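Local coordinates for clostripain-related protein (Bacteroides thetaiotaomicron, PDB 6N9J) that is a secreted cysteine protease of the clostripain (C11) family, which probably cleaves peptide bonds through a catalytic cysteine, at residues A80-V84 against W127-T131. Sequence-based numbering, arbitrary orientation.
Sequences AQNSV and WGQDT
Ser83 N donates a hydrogen bond to Asp130 OD2 at 3.1 Å, almost straight (174°) and reaching the carboxylate from above its plane rather than within it. Asp130 gets there because CG lies anti to its backbone N (chi1 -173°), which carries the carboxylate off strand 127-130 and across to the loop ahead of helix 86-99. Its other oxygen, OD1, accepts the backbone N-H of Gly132, two residues on, so both carboxylate oxygens are engaged. Gln81 O also sits 3.2 Å from Asp130 OD2, two acceptors with no bond between them. Asn82 OD1 accepts the N-H of Val84 in an Asx turn and also rests 3.2 Å from Asp130 CB, the amide and carboxylate planes 59° apart. Val84, whose N-H closes the turn, lays CG1 over the strand backbone, 3.7 Å from Gly128 C, and brings CG2 to within 4.1 Å of Asp130 CB. Ser83 OG is hydrogen-bonded to Asp53 and Tyr51. With an alanine in place of Asp130, the N-H groups of Ser83 and Gly132 would probably lose their acceptor, and the loop this polar tie to the strand. The loop between strand 76-77 and helix 86-99 thus packs on the two-stranded antiparallel sheet of 127-130 and 136-138, where two backbone N-H groups probably help to stabilise a buried negative charge beside the carbonyl of Gln81.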
ATOM      1  N   ALA A  80      16.662  -3.887  19.281  1.00 36.64           N
ATOM      2  CA  ALA A  80      15.593  -2.916  19.059  1.00 35.97           C
ATOM      3  C   ALA A  80      16.094  -1.846  18.103  1.00 31.20           C
ATOM      4  O   ALA A  80      17.170  -1.288  18.310  1.00 31.05           O
ATOM      5  CB  ALA A  80      15.140  -2.292  20.378  1.00 38.48           C
ATOM      6  N   GLN A  81      15.340  -1.585  17.040  1.00 27.79           N
ATOM      7  CA  GLN A  81      15.809  -0.639  16.034  1.00 25.45           C
ATOM      8  C   GLN A  81      14.680   0.092  15.330  1.00 23.67           C
ATOM      9  O   GLN A  81      13.525  -0.311  15.401  1.00 25.12           O
ATOM     10  CB  GLN A  81      16.672  -1.361  15.002  1.00 22.33           C
ATOM     11  CG  GLN A  81      15.952  -2.459  14.255  1.00 22.16           C
ATOM     12  CD  GLN A  81      16.892  -3.212  13.328  1.00 24.16           C
ATOM     13  OE1 GLN A  81      18.105  -2.981  13.337  1.00 23.47           O
ATOM     14  NE2 GLN A  81      16.341  -4.113  12.528  1.00 25.00           N
ATOM     15  N   ASN A  82      15.033   1.180  14.656  1.00 25.00           N
ATOM     16  CA  ASN A  82      14.077   1.987  13.903  1.00 23.44           C
ATOM     17  C   ASN A  82      13.835   1.364  12.541  1.00 24.65           C
ATOM     18  O   ASN A  82      14.646   1.515  11.622  1.00 24.77           O
ATOM     19  CB  ASN A  82      14.585   3.417  13.746  1.00 23.62           C
ATOM     20  CG  ASN A  82      13.680   4.271  12.861  1.00 24.19           C
ATOM     21  OD1 ASN A  82      12.531   3.911  12.582  1.00 22.10           O
ATOM     22  ND2 ASN A  82      14.199   5.409  12.418  1.00 22.47           N
ATOM     23  N   SER A  83      12.704   0.681  12.411  1.00 24.03           N
ATOM     24  CA  SER A  83      12.420  -0.112  11.223  1.00 25.93           C
ATOM     25  C   SER A  83      12.008   0.710   9.999  1.00 26.41           C
ATOM     26  O   SER A  83      11.736   0.141   8.941  1.00 24.25           O
ATOM     27  CB  SER A  83      11.338  -1.150  11.545  1.00 26.29           C
ATOM     28  OG  SER A  83      11.789  -2.029  12.558  1.00 30.01           O
ATOM     29  N   VAL A  84      11.960   2.034  10.134  1.00 28.04           N
ATOM     30  CA  VAL A  84      11.693   2.885   8.979  1.00 29.13           C
ATOM     31  C   VAL A  84      12.889   3.808   8.702  1.00 28.64           C
ATOM     32  O   VAL A  84      12.785   4.768   7.939  1.00 29.60           O
ATOM     33  CB  VAL A  84      10.395   3.720   9.165  1.00 21.00           C
ATOM     34  CG1 VAL A  84       9.193   2.791   9.363  1.00 21.78           C
ATOM     35  CG2 VAL A  84      10.527   4.647  10.319  1.00 18.61           C
ATOM     36  N   TRP A 127       5.278   6.683   4.568  1.00 19.72           N
ATOM     37  CA  TRP A 127       4.881   5.327   4.926  1.00 18.36           C
ATOM     38  C   TRP A 127       5.598   4.874   6.193  1.00 17.43           C
ATOM     39  O   TRP A 127       6.780   5.160   6.385  1.00 18.28           O
ATOM     40  CB  TRP A 127       5.165   4.315   3.794  1.00 16.35           C
ATOM     41  CG  TRP A 127       4.897   2.904   4.273  1.00 15.63           C
ATOM     42  CD1 TRP A 127       3.696   2.253   4.263  1.00 16.86           C
ATOM     43  CD2 TRP A 127       5.833   2.010   4.896  1.00 14.59           C
ATOM     44  NE1 TRP A 127       3.828   1.008   4.827  1.00 16.58           N
ATOM     45  CE2 TRP A 127       5.131   0.834   5.223  1.00 15.31           C
ATOM     46  CE3 TRP A 127       7.197   2.087   5.199  1.00 13.47           C
ATOM     47  CZ2 TRP A 127       5.749  -0.259   5.828  1.00 17.08           C
ATOM     48  CZ3 TRP A 127       7.805   1.008   5.819  1.00 15.13           C
ATOM     49  CH2 TRP A 127       7.080  -0.153   6.125  1.00 16.65           C
ATOM     50  N   GLY A 128       4.891   4.151   7.052  1.00 12.31           N
ATOM     51  CA  GLY A 128       5.567   3.466   8.138  1.00 16.79           C
ATOM     52  C   GLY A 128       5.835   4.341   9.346  1.00 18.99           C
ATOM     53  O   GLY A 128       6.178   5.519   9.233  1.00 21.05           O
ATOM     54  N   GLN A 129       5.654   3.759  10.519  1.00 17.95           N
ATOM     55  CA  GLN A 129       5.953   4.467  11.746  1.00 20.24           C
ATOM     56  C   GLN A 129       6.678   3.540  12.703  1.00 21.84           C
ATOM     57  O   GLN A 129       6.361   2.353  12.801  1.00 20.40           O
ATOM     58  CB  GLN A 129       4.680   5.003  12.390  1.00 19.03           C
ATOM     59  CG  GLN A 129       4.930   5.778  13.666  1.00 20.68           C
ATOM     60  CD  GLN A 129       3.641   6.150  14.361  1.00 22.14           C
ATOM     61  OE1 GLN A 129       2.697   5.354  14.427  1.00 21.15           O
ATOM     62  NE2 GLN A 129       3.580   7.373  14.868  1.00 24.00           N
ATOM     63  N   ASP A 130       7.672   4.097  13.378  1.00 23.28           N
ATOM     64  CA  ASP A 130       8.370   3.434  14.464  1.00 26.37           C
ATOM     65  C   ASP A 130       8.443   4.422  15.624  1.00 28.71           C
ATOM     66  O   ASP A 130       9.076   5.473  15.494  1.00 29.72           O
ATOM     67  CB  ASP A 130       9.765   2.995  14.011  1.00 28.67           C
ATOM     68  CG  ASP A 130      10.479   2.149  15.040  1.00 32.03           C
ATOM     69  OD1 ASP A 130      10.847   2.694  16.111  1.00 34.39           O
ATOM     70  OD2 ASP A 130      10.698   0.949  14.760  1.00 30.14           O
ATOM     71  N   THR A 131       7.785   4.106  16.740  1.00 29.35           N
ATOM     72  CA  THR A 131       7.798   4.993  17.912  1.00 32.29           C
ATOM     73  C   THR A 131       8.716   4.492  19.034  1.00 35.16           C
ATOM     74  O   THR A 131       8.585   4.915  20.185  1.00 38.85           O
ATOM     75  CB  THR A 131       6.371   5.203  18.497  1.00 23.64           C
ATOM     76  OG1 THR A 131       5.807   3.947  18.891  1.00 25.09           O
ATOM     77  CG2 THR A 131       5.459   5.866  17.482  1.00 20.92           C
TER